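Local atomic coordinates of methyltransferase FkbM (Methylobacillus flagellatus KT, PDB entry 2PY6), a protein that probably transfers methyl groups as a member of the FkbM methyltransferase family, though its substrate is not assigned. Residues A[37-42]-A[139-144]; A[54-59]-A[80-85]; A[172-177]-A[375-380]; A[228-233]-A[336-341]. One frame throughout, in Å; residues are numbered along the deposited sequence.

Contact 1 (A[37-42]-A[139-144])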
# COMPACT_ATOMS: atom_id res chain seq x y z
N GLY A 37 38.13 -11.27 -9.11
CA GLY A 37 36.69 -10.98 -9.02
C GLY A 37 36.35 -9.53 -8.68
O GLY A 37 35.15 -9.16 -8.66
N ILE A 38 37.37 -8.72 -8.38
CA ILE A 38 37.14 -7.32 -8.08
C ILE A 38 37.34 -6.50 -9.38
O ILE A 38 38.32 -6.68 -10.08
CB ILE A 38 38.07 -6.83 -6.94
CG1 ILE A 38 37.91 -7.73 -5.70
CG2 ILE A 38 37.81 -5.36 -6.61
CD1 ILE A 38 36.45 -7.88 -5.20
N PRO A 39 36.38 -5.61 -9.72
CA PRO A 39 36.55 -4.80 -10.94
C PRO A 39 37.85 -4.00 -10.95
O PRO A 39 38.20 -3.39 -9.95
CB PRO A 39 35.34 -3.88 -10.93
CG PRO A 39 34.34 -4.58 -10.08
CD PRO A 39 35.12 -5.31 -9.04
N ALA A 40 38.55 -4.04 -12.09
CA ALA A 40 39.86 -3.40 -12.26
C ALA A 40 39.90 -1.93 -11.82
O ALA A 40 40.87 -1.50 -11.21
CB ALA A 40 40.29 -3.49 -13.74
N ASN A 41 38.86 -1.17 -12.14
CA ASN A 41 38.84 0.25 -11.81
C ASN A 41 38.75 0.48 -10.30
O ASN A 41 39.31 1.47 -9.79
CB ASN A 41 37.74 1.00 -12.59
CG ASN A 41 36.33 0.46 -12.35
OD1 ASN A 41 36.12 -0.61 -11.74
ND2 ASN A 41 35.34 1.20 -12.85
N VAL A 42 38.10 -0.45 -9.59
CA VAL A 42 38.05 -0.37 -8.13
C VAL A 42 39.39 -0.79 -7.55
O VAL A 42 39.87 -0.16 -6.60
CB VAL A 42 36.96 -1.27 -7.56
CG1 VAL A 42 37.02 -1.25 -6.02
CG2 VAL A 42 35.58 -0.84 -8.07
N PRO A 139 33.44 3.71 -10.55
CA PRO A 139 33.84 2.38 -10.04
C PRO A 139 32.82 1.88 -9.01
O PRO A 139 32.43 2.64 -8.10
CB PRO A 139 35.21 2.64 -9.41
CG PRO A 139 35.69 3.84 -10.05
CD PRO A 139 34.50 4.71 -10.29
N HIS A 140 32.33 0.66 -9.22
CA HIS A 140 31.28 0.10 -8.37
C HIS A 140 31.46 -1.38 -8.06
O HIS A 140 32.13 -2.10 -8.81
CB HIS A 140 29.87 0.39 -8.98
CG HIS A 140 29.65 -0.18 -10.34
ND1 HIS A 140 30.32 0.28 -11.45
CD2 HIS A 140 28.82 -1.15 -10.77
CE1 HIS A 140 29.92 -0.41 -12.51
NE2 HIS A 140 29.01 -1.28 -12.12
N LEU A 141 30.84 -1.79 -6.95
CA LEU A 141 30.94 -3.13 -6.38
C LEU A 141 29.65 -3.57 -5.77
O LEU A 141 28.92 -2.76 -5.24
CB LEU A 141 31.87 -3.14 -5.16
CG LEU A 141 33.32 -2.77 -5.26
CD1 LEU A 141 33.83 -2.44 -3.88
CD2 LEU A 141 34.10 -3.90 -5.89
N ASN A 142 29.40 -4.87 -5.79
CA ASN A 142 28.28 -5.45 -5.04
C ASN A 142 28.85 -5.82 -3.63
O ASN A 142 30.09 -5.68 -3.39
CB ASN A 142 27.65 -6.64 -5.76
CG ASN A 142 28.56 -7.83 -5.87
OD1 ASN A 142 29.39 -8.09 -5.01
ND2 ASN A 142 28.37 -8.59 -6.92
N PHE A 143 27.99 -6.26 -2.73
CA PHE A 143 28.41 -6.54 -1.37
C PHE A 143 29.52 -7.60 -1.22
O PHE A 143 30.48 -7.39 -0.48
CB PHE A 143 27.22 -6.87 -0.49
CG PHE A 143 27.59 -6.99 0.95
CD1 PHE A 143 27.68 -5.86 1.74
CD2 PHE A 143 27.88 -8.22 1.49
CE1 PHE A 143 28.04 -5.97 3.06
CE2 PHE A 143 28.25 -8.33 2.81
CZ PHE A 143 28.33 -7.21 3.59
N GLU A 144 29.42 -8.70 -1.96
CA GLU A 144 30.43 -9.76 -1.85
C GLU A 144 31.77 -9.24 -2.33
O GLU A 144 32.80 -9.58 -1.73
CB GLU A 144 30.05 -11.00 -2.65
CG GLU A 144 29.06 -11.90 -1.98
CD GLU A 144 27.65 -11.34 -1.86
OE1 GLU A 144 27.27 -10.51 -2.72
OE2 GLU A 144 26.94 -11.75 -0.91
O HOH W 1 33.36 -0.96 -11.46
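Leu141 CD2 is the centre of the tight half of this contact, 3.6 Å from Pro39 CD and 3.9 Å from Val42 CG1. Ile38 CG2 comes near more loosely, 4.1 Å from Leu141 CD2. Val42 works with both branches: CG1, anti to the backbone N (chi1 175°), reaches the leucine, while CG2 sits 3.7 Å from Pro139 CB and just as near His140 O. Val115 touches both Val42 and Leu141, so this side is buried against the neighbouring strand. The surroundings are an alpha/beta layer, consistent with a Rossmann-like fold: strand 140-142 is the outermost of its sheet within this chain, and helix 40-49, with Pro39 at the N-cap position, lays its first turn against it before the chain runs into strand 54-58. Toward solvent the packing gives way to an amide and a water. Asn41 lies across the Pro139 ring, its ND2 3.4 Å from Pro139 CA. No direct hydrogen bond crosses between the segments; instead water 1 donates to Asn41 OD1 (2.8 Å) and accepts from His140 N (3.0 Å). With an alanine in place of Asn41 the amide is gone, which is likely to cost the water this acceptor and thin the cover over Pro139. The His140 side chain starts away from the helix, and its ND1 bonds instead to Ile138 O.

Contact 2 (A[54-59]-A[80-85])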
# COMPACT_ATOMS: atom_id res chain seq x y z
N ARG A 54 37.15 6.84 -0.74
CA ARG A 54 35.83 7.37 -0.40
C ARG A 54 34.75 6.42 -1.00
O ARG A 54 34.86 6.00 -2.14
CB ARG A 54 35.68 8.84 -0.85
CG ARG A 54 36.57 9.80 -0.03
CD ARG A 54 36.55 11.23 -0.55
N LEU A 55 33.74 6.05 -0.20
CA LEU A 55 32.69 5.15 -0.69
C LEU A 55 31.27 5.74 -0.48
O LEU A 55 30.97 6.41 0.51
CB LEU A 55 32.82 3.78 -0.00
CG LEU A 55 31.83 2.64 -0.36
CD1 LEU A 55 32.24 1.85 -1.58
CD2 LEU A 55 31.73 1.66 0.79
N VAL A 56 30.40 5.49 -1.45
CA VAL A 56 28.98 5.87 -1.39
C VAL A 56 28.15 4.57 -1.44
O VAL A 56 28.35 3.73 -2.33
CB VAL A 56 28.54 6.77 -2.57
CG1 VAL A 56 27.05 7.03 -2.51
CG2 VAL A 56 29.27 8.08 -2.54
N ILE A 57 27.24 4.42 -0.49
CA ILE A 57 26.36 3.28 -0.44
C ILE A 57 25.13 3.57 -1.30
O ILE A 57 24.46 4.59 -1.09
CB ILE A 57 25.87 2.99 1.00
CG1 ILE A 57 27.04 2.79 1.97
CG2 ILE A 57 24.91 1.83 1.00
CD1 ILE A 57 28.13 1.91 1.47
N LEU A 58 24.83 2.69 -2.27
CA LEU A 58 23.64 2.88 -3.09
C LEU A 58 22.56 1.98 -2.52
O LEU A 58 22.73 0.76 -2.46
CB LEU A 58 23.90 2.52 -4.55
CG LEU A 58 25.09 3.20 -5.20
CD1 LEU A 58 25.27 2.68 -6.64
CD2 LEU A 58 24.94 4.74 -5.15
N GLY A 59 21.46 2.60 -2.10
CA GLY A 59 20.34 1.90 -1.49
C GLY A 59 20.41 1.89 0.03
O GLY A 59 21.48 1.82 0.60
N ALA A 80 28.22 8.77 2.22
CA ALA A 80 26.78 9.01 2.02
C ALA A 80 26.10 7.77 1.58
O ALA A 80 26.77 6.80 1.21
CB ALA A 80 26.58 10.09 0.93
N ALA A 81 24.77 7.81 1.61
CA ALA A 81 23.92 6.75 1.08
C ALA A 81 22.94 7.44 0.17
O ALA A 81 22.46 8.53 0.48
CB ALA A 81 23.21 5.98 2.19
N VAL A 82 22.66 6.79 -0.95
CA VAL A 82 21.76 7.29 -1.95
C VAL A 82 20.41 6.66 -1.81
O VAL A 82 20.26 5.44 -1.75
CB VAL A 82 22.30 7.01 -3.39
CG1 VAL A 82 21.31 7.43 -4.41
CG2 VAL A 82 23.59 7.75 -3.60
N ASP A 83 19.40 7.52 -1.75
CA ASP A 83 18.01 7.08 -1.72
C ASP A 83 17.12 8.27 -2.13
O ASP A 83 16.90 9.22 -1.36
CB ASP A 83 17.60 6.51 -0.35
CG ASP A 83 16.23 5.78 -0.38
OD1 ASP A 83 15.34 6.11 -1.22
OD2 ASP A 83 16.04 4.85 0.45
N ASP A 84 16.64 8.21 -3.37
CA ASP A 84 15.78 9.25 -3.97
C ASP A 84 14.42 9.42 -3.28
O ASP A 84 13.77 10.44 -3.47
CB ASP A 84 15.54 8.98 -5.47
CG ASP A 84 16.80 9.15 -6.31
OD1 ASP A 84 17.52 10.15 -6.10
OD2 ASP A 84 17.05 8.32 -7.21
N PHE A 85 14.00 8.42 -2.51
CA PHE A 85 12.73 8.44 -1.81
C PHE A 85 12.87 8.93 -0.39
O PHE A 85 11.88 9.04 0.30
CB PHE A 85 12.16 7.02 -1.81
CG PHE A 85 12.13 6.39 -3.19
CD1 PHE A 85 11.12 6.71 -4.05
CD2 PHE A 85 13.11 5.51 -3.61
CE1 PHE A 85 11.04 6.19 -5.30
CE2 PHE A 85 13.06 4.97 -4.88
CZ PHE A 85 12.01 5.31 -5.73
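Ile57 and Ala81 sit side by side in the parallel strand pair of a beta-alpha-beta unit: strand 54-58 leads through helix 64-68 into strand 77-82, which lies next to it in the sheet. The two short segments run at 32° to one another, so the pair is twisted. Three backbone bonds hold it. Ile57 gives its N-H to Ala80 O at 3.0 Å and takes one back on its carbonyl, Val82 N to Ile57 O at 2.8 Å; one bond further on, Gly59 N reaches Val82 O at 3.1 Å. Ala81 CA also comes within 3.1 Å of Ile57 O, a CA-H...O contact that adds to the grip on the same oxygen.

One face of the sheet carries Val56, Leu58 and Val82. Val82 CG2, anti to its own carbonyl carbon, is the branch that does the touching: it meets Leu58 CD2 at 3.6 Å and Val56 CG1 at 3.7 Å. Leu58 and Val82 point the same way, and Phe104 of helix 101-109 packs on all three. On the other face Ile57 CB lies 4.2 Å from Ala81 CB.

Past the strand, Asp83 OD1 accepts from Phe85 N at 3.0 Å in an Asx turn, while its OD2 bonds to Thr60 OG1 just after the other strand. Two parallel strands joined through a short helix, with a glycine directly after the first and an aspartate directly after the second, resemble the opening beta-alpha-beta unit of a Rossmann-type fold.

Contact 3 (A[172-177]-A[375-380])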
# COMPACT_ATOMS: atom_id res chain seq x y z
N PRO A 172 39.33 -30.90 -4.74
CA PRO A 172 39.00 -32.30 -5.03
C PRO A 172 37.77 -32.85 -4.34
O PRO A 172 37.00 -33.61 -4.97
CB PRO A 172 40.27 -33.06 -4.61
CG PRO A 172 41.37 -32.05 -4.80
CD PRO A 172 40.74 -30.77 -4.29
N ALA A 173 37.53 -32.47 -3.09
CA ALA A 173 36.34 -32.93 -2.38
C ALA A 173 35.05 -32.43 -3.07
O ALA A 173 34.05 -33.16 -3.16
CB ALA A 173 36.38 -32.48 -0.95
N PHE A 174 35.06 -31.19 -3.55
CA PHE A 174 33.92 -30.72 -4.34
C PHE A 174 33.76 -31.46 -5.68
O PHE A 174 32.64 -31.69 -6.11
CB PHE A 174 33.96 -29.21 -4.54
CG PHE A 174 33.57 -28.42 -3.32
CD1 PHE A 174 32.30 -28.55 -2.79
CD2 PHE A 174 34.43 -27.51 -2.76
CE1 PHE A 174 31.93 -27.82 -1.69
CE2 PHE A 174 34.07 -26.79 -1.67
CZ PHE A 174 32.81 -26.95 -1.12
N GLN A 175 34.86 -31.80 -6.34
CA GLN A 175 34.79 -32.57 -7.58
C GLN A 175 34.22 -33.97 -7.31
O GLN A 175 33.47 -34.51 -8.12
CB GLN A 175 36.17 -32.68 -8.22
CG GLN A 175 36.71 -31.34 -8.66
CD GLN A 175 38.04 -31.46 -9.36
OE1 GLN A 175 39.05 -31.88 -8.78
NE2 GLN A 175 38.05 -31.07 -10.63
N THR A 176 34.61 -34.54 -6.17
CA THR A 176 34.07 -35.82 -5.70
C THR A 176 32.56 -35.72 -5.41
O THR A 176 31.82 -36.61 -5.78
CB THR A 176 34.86 -36.39 -4.49
OG1 THR A 176 36.21 -36.62 -4.88
CG2 THR A 176 34.26 -37.68 -4.01
N LEU A 177 32.11 -34.65 -4.75
CA LEU A 177 30.67 -34.44 -4.57
C LEU A 177 29.95 -34.36 -5.94
O LEU A 177 28.93 -35.00 -6.13
CB LEU A 177 30.40 -33.18 -3.77
CG LEU A 177 28.96 -32.80 -3.45
CD1 LEU A 177 28.23 -33.96 -2.79
CD2 LEU A 177 28.91 -31.57 -2.55
N ASP A 375 29.28 -27.05 4.72
CA ASP A 375 28.13 -27.92 4.83
C ASP A 375 27.81 -28.86 3.66
O ASP A 375 27.42 -29.97 3.92
CB ASP A 375 26.89 -27.14 5.29
CG ASP A 375 26.86 -26.97 6.82
OD1 ASP A 375 27.67 -27.58 7.59
OD2 ASP A 375 25.96 -26.25 7.26
N LEU A 376 28.04 -28.46 2.42
CA LEU A 376 27.77 -29.33 1.28
C LEU A 376 28.58 -30.61 1.38
O LEU A 376 28.07 -31.71 1.11
CB LEU A 376 28.06 -28.62 -0.04
CG LEU A 376 27.01 -27.60 -0.52
CD1 LEU A 376 27.62 -26.65 -1.52
CD2 LEU A 376 25.80 -28.34 -1.10
N LEU A 377 29.82 -30.49 1.84
CA LEU A 377 30.67 -31.66 1.99
C LEU A 377 30.41 -32.37 3.30
O LEU A 377 30.19 -33.56 3.33
CB LEU A 377 32.15 -31.25 1.91
CG LEU A 377 32.57 -30.67 0.57
CD1 LEU A 377 33.91 -30.01 0.70
CD2 LEU A 377 32.56 -31.73 -0.50
N ASP A 378 30.40 -31.63 4.40
CA ASP A 378 30.26 -32.23 5.73
C ASP A 378 28.96 -32.98 6.01
O ASP A 378 28.98 -34.05 6.57
CB ASP A 378 30.45 -31.16 6.79
CG ASP A 378 31.90 -30.65 6.85
OD1 ASP A 378 32.78 -31.18 6.13
OD2 ASP A 378 32.17 -29.71 7.63
N LEU A 379 27.84 -32.39 5.63
CA LEU A 379 26.55 -33.00 5.84
C LEU A 379 26.39 -34.23 4.95
O LEU A 379 25.93 -35.25 5.42
CB LEU A 379 25.43 -31.99 5.58
CG LEU A 379 25.46 -30.69 6.41
CD1 LEU A 379 24.37 -29.77 5.96
CD2 LEU A 379 25.31 -30.93 7.89
N THR A 380 26.77 -34.13 3.68
CA THR A 380 26.68 -35.25 2.74
C THR A 380 27.55 -36.42 3.22
O THR A 380 27.09 -37.58 3.26
CB THR A 380 27.12 -34.83 1.31
OG1 THR A 380 26.27 -33.79 0.82
CG2 THR A 380 27.00 -35.96 0.36
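Phe174 and Leu377 meet because each turns its CG anti to the carbonyl carbon: chi1 of -75° carries the ring out toward the partner helix, and chi1 of -64° swings the leucine's branched end toward the ring, CD1 over its face. The motif is a helix-on-helix crossing, with helix 171-180 laid over helix 375-386 and the short segments crossing at 62°. Helix 375-386 flanks the methyltransferase sheet and follows strand 364-368, so the contact joins helix 171-180 to the alpha/beta fold.

Leu377 is the side chain that pushes in. Its CD1 sits over one face of the Phe174 ring, 3.8 Å from the ring centroid, in a CH-pi contact. The other methyl goes to the backbone, Leu377 CD2 lying 3.4 Å from Ala173 O. The only side-chain atom of Ala173, CB, lies 3.9 Å from Leu377 CD1. Leu376 approaches the same ring at its edge, near the ring plane, with CB 4.3 Å from Phe174 CE1. The second half of the contact belongs to Leu177, whose two methyls part company: CD2 reaches Leu376 CB at 4.0 Å, and CD1 reaches Thr380 CG2 at 3.9 Å. Leu190 of helix 184-199 touches both Leu177 and Leu376, while Phe23 of helix 19-32 packs on Phe174. No hydrogen bond crosses the interface; the Thr380 hydroxyl is spent within its own helix, OG1 donating to Leu376 O at 2.8 Å.

Contact 4 (A[228-233]-A[336-341])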
# COMPACT_ATOMS: atom_id res chain seq x y z
N GLU A 228 2.64 -39.57 4.64
CA GLU A 228 3.95 -39.11 5.06
C GLU A 228 3.98 -38.85 6.57
O GLU A 228 2.97 -38.49 7.15
CB GLU A 228 4.34 -37.86 4.29
CG GLU A 228 4.52 -38.10 2.77
CD GLU A 228 5.87 -38.67 2.39
OE1 GLU A 228 6.84 -38.52 3.17
OE2 GLU A 228 6.01 -39.22 1.28
N LYS A 229 5.16 -39.06 7.15
CA LYS A 229 5.48 -38.78 8.54
C LYS A 229 6.70 -37.88 8.47
O LYS A 229 7.83 -38.33 8.19
CB LYS A 229 5.70 -40.06 9.36
CG LYS A 229 4.44 -40.99 9.45
CD LYS A 229 4.80 -42.40 9.97
CE LYS A 229 3.54 -43.28 10.20
NZ LYS A 229 3.80 -44.74 10.55
N MSE A 230 6.44 -36.58 8.64
CA MSE A 230 7.46 -35.54 8.50
C MSE A 230 8.03 -34.95 9.79
O MSE A 230 7.27 -34.51 10.68
CB MSE A 230 6.87 -34.36 7.68
CG MSE A 230 7.84 -33.29 7.45
SE MSE A 230 7.38 -31.81 6.33
CE MSE A 230 5.99 -31.08 7.18
N VAL A 231 9.37 -34.94 9.89
CA VAL A 231 10.06 -34.22 10.94
C VAL A 231 10.37 -32.86 10.29
O VAL A 231 11.12 -32.74 9.30
CB VAL A 231 11.35 -34.93 11.43
CG1 VAL A 231 12.07 -34.11 12.50
CG2 VAL A 231 11.03 -36.33 11.95
N ASP A 232 9.72 -31.83 10.83
CA ASP A 232 9.89 -30.45 10.37
C ASP A 232 10.86 -29.80 11.37
O ASP A 232 10.47 -29.21 12.38
CB ASP A 232 8.53 -29.78 10.32
CG ASP A 232 8.59 -28.35 9.90
OD1 ASP A 232 9.69 -27.81 9.67
OD2 ASP A 232 7.49 -27.76 9.82
N CYS A 233 12.14 -29.92 11.05
CA CYS A 233 13.21 -29.48 11.92
C CYS A 233 13.57 -28.04 11.54
O CYS A 233 14.07 -27.78 10.44
CB CYS A 233 14.38 -30.48 11.80
SG CYS A 233 15.66 -30.25 12.97
N PRO A 336 10.08 -41.93 10.64
CA PRO A 336 9.69 -40.92 9.67
C PRO A 336 9.92 -41.37 8.24
O PRO A 336 10.69 -42.30 7.97
CB PRO A 336 10.58 -39.71 10.02
CG PRO A 336 11.81 -40.29 10.56
CD PRO A 336 11.43 -41.65 11.18
N THR A 337 9.20 -40.72 7.34
CA THR A 337 9.32 -40.92 5.91
C THR A 337 10.02 -39.72 5.26
O THR A 337 10.47 -39.83 4.13
CB THR A 337 7.90 -41.07 5.27
OG1 THR A 337 7.13 -39.88 5.47
CG2 THR A 337 7.14 -42.27 5.87
N PHE A 338 10.14 -38.60 5.99
CA PHE A 338 10.73 -37.37 5.47
C PHE A 338 11.28 -36.51 6.59
O PHE A 338 10.61 -36.30 7.61
CB PHE A 338 9.64 -36.60 4.70
CG PHE A 338 10.10 -35.31 4.09
CD1 PHE A 338 11.24 -35.26 3.28
CD2 PHE A 338 9.33 -34.17 4.20
CE1 PHE A 338 11.66 -34.10 2.70
CE2 PHE A 338 9.74 -32.98 3.62
CZ PHE A 338 10.91 -32.94 2.86
N ILE A 339 12.52 -36.07 6.43
CA ILE A 339 13.13 -35.09 7.34
C ILE A 339 13.54 -33.83 6.55
O ILE A 339 14.38 -33.86 5.63
CB ILE A 339 14.32 -35.65 8.18
CG1 ILE A 339 13.89 -36.87 9.00
CG2 ILE A 339 14.88 -34.56 9.15
CD1 ILE A 339 15.02 -37.69 9.54
N LYS A 340 12.86 -32.73 6.88
CA LYS A 340 13.17 -31.41 6.37
C LYS A 340 14.01 -30.77 7.47
O LYS A 340 13.65 -30.91 8.66
CB LYS A 340 11.90 -30.60 6.11
CG LYS A 340 12.14 -29.05 5.89
CD LYS A 340 12.09 -28.30 7.23
CE LYS A 340 12.26 -26.89 7.13
NZ LYS A 340 11.59 -26.28 8.29
N MSE A 341 15.10 -30.10 7.09
CA MSE A 341 15.99 -29.49 8.06
C MSE A 341 16.51 -28.14 7.59
O MSE A 341 17.14 -28.03 6.52
CB MSE A 341 17.17 -30.39 8.36
CG MSE A 341 18.02 -29.93 9.55
SE MSE A 341 19.51 -31.03 9.98
CE MSE A 341 18.63 -32.41 10.73
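Asp232 and Lys340 stand side by side on neighbouring strands 229-233 and 338-341, parallel strands in the middle of the sheet of a Rossmann-like methyltransferase fold. Lys340 is worth following outward. Its CB passes 3.9 Å from Val231 O; CG leaves anti to the backbone N, and a bend at chi2 (-90°) turns the chain across to the other strand. CD then lies 3.5 Å from Asp232 OD1, CE runs on past the same oxygen, and NZ closes a salt bridge of 2.8 Å to Asp232 OD1, nearly in line with its C-O bond. The ammonium has a second partner in Gly234 O, so it ties the aspartate to the turn after its strand, where such folds usually bind the methyl donor.

On the same face Met230, modelled as selenomethionine, sets its SE at the edge of the Phe338 ring, a Met-aromatic contact. The opposite face packs Val231 CB against Ile339 CG1 at 4.0 Å. Between the faces the parallel backbones are hydrogen-bonded, Val231 N to Phe338 O and Lys340 N to Val231 O among them.

Just before strand 338-341, Thr337 OG1 bridges two groups: it donates to Glu228 OE1 at 2.7 Å, from above the carboxylate plane, and accepts from Lys229 N at 2.7 Å in an almost straight bond (172°). Glu228 OE2 also pairs with Lys364. A valine in place of Thr337 would probably leave the Lys229 N-H without that acceptor and Glu228 OE1 short of a donor. Lys229 O takes two N-H groups, Thr337 N at 2.9 Å and Phe338 N at 3.2 Å.

Overall arrangement
Two large sheets organise the chain, and the contacts divide between them. Contacts 1 and 2, centres about 16 Å apart, serve the N-terminal sheet: contact 2 is a buried strand pair inside it, while contact 1 lays a helix start on its outermost strand and is partly open to water. Contact 4 is also a buried parallel pair, but of methyltransferase-sheet strands far apart in the chain, its centre about 45 Å from that of contact 2; contact 3 joins helices beside that sheet. Chemistry follows place: the strand pairs rest on backbone hydrogen bonds, with a salt bridge added in contact 4, whereas contacts 1 and 3 rely on apolar side chains, contact 1 adding one bridging water.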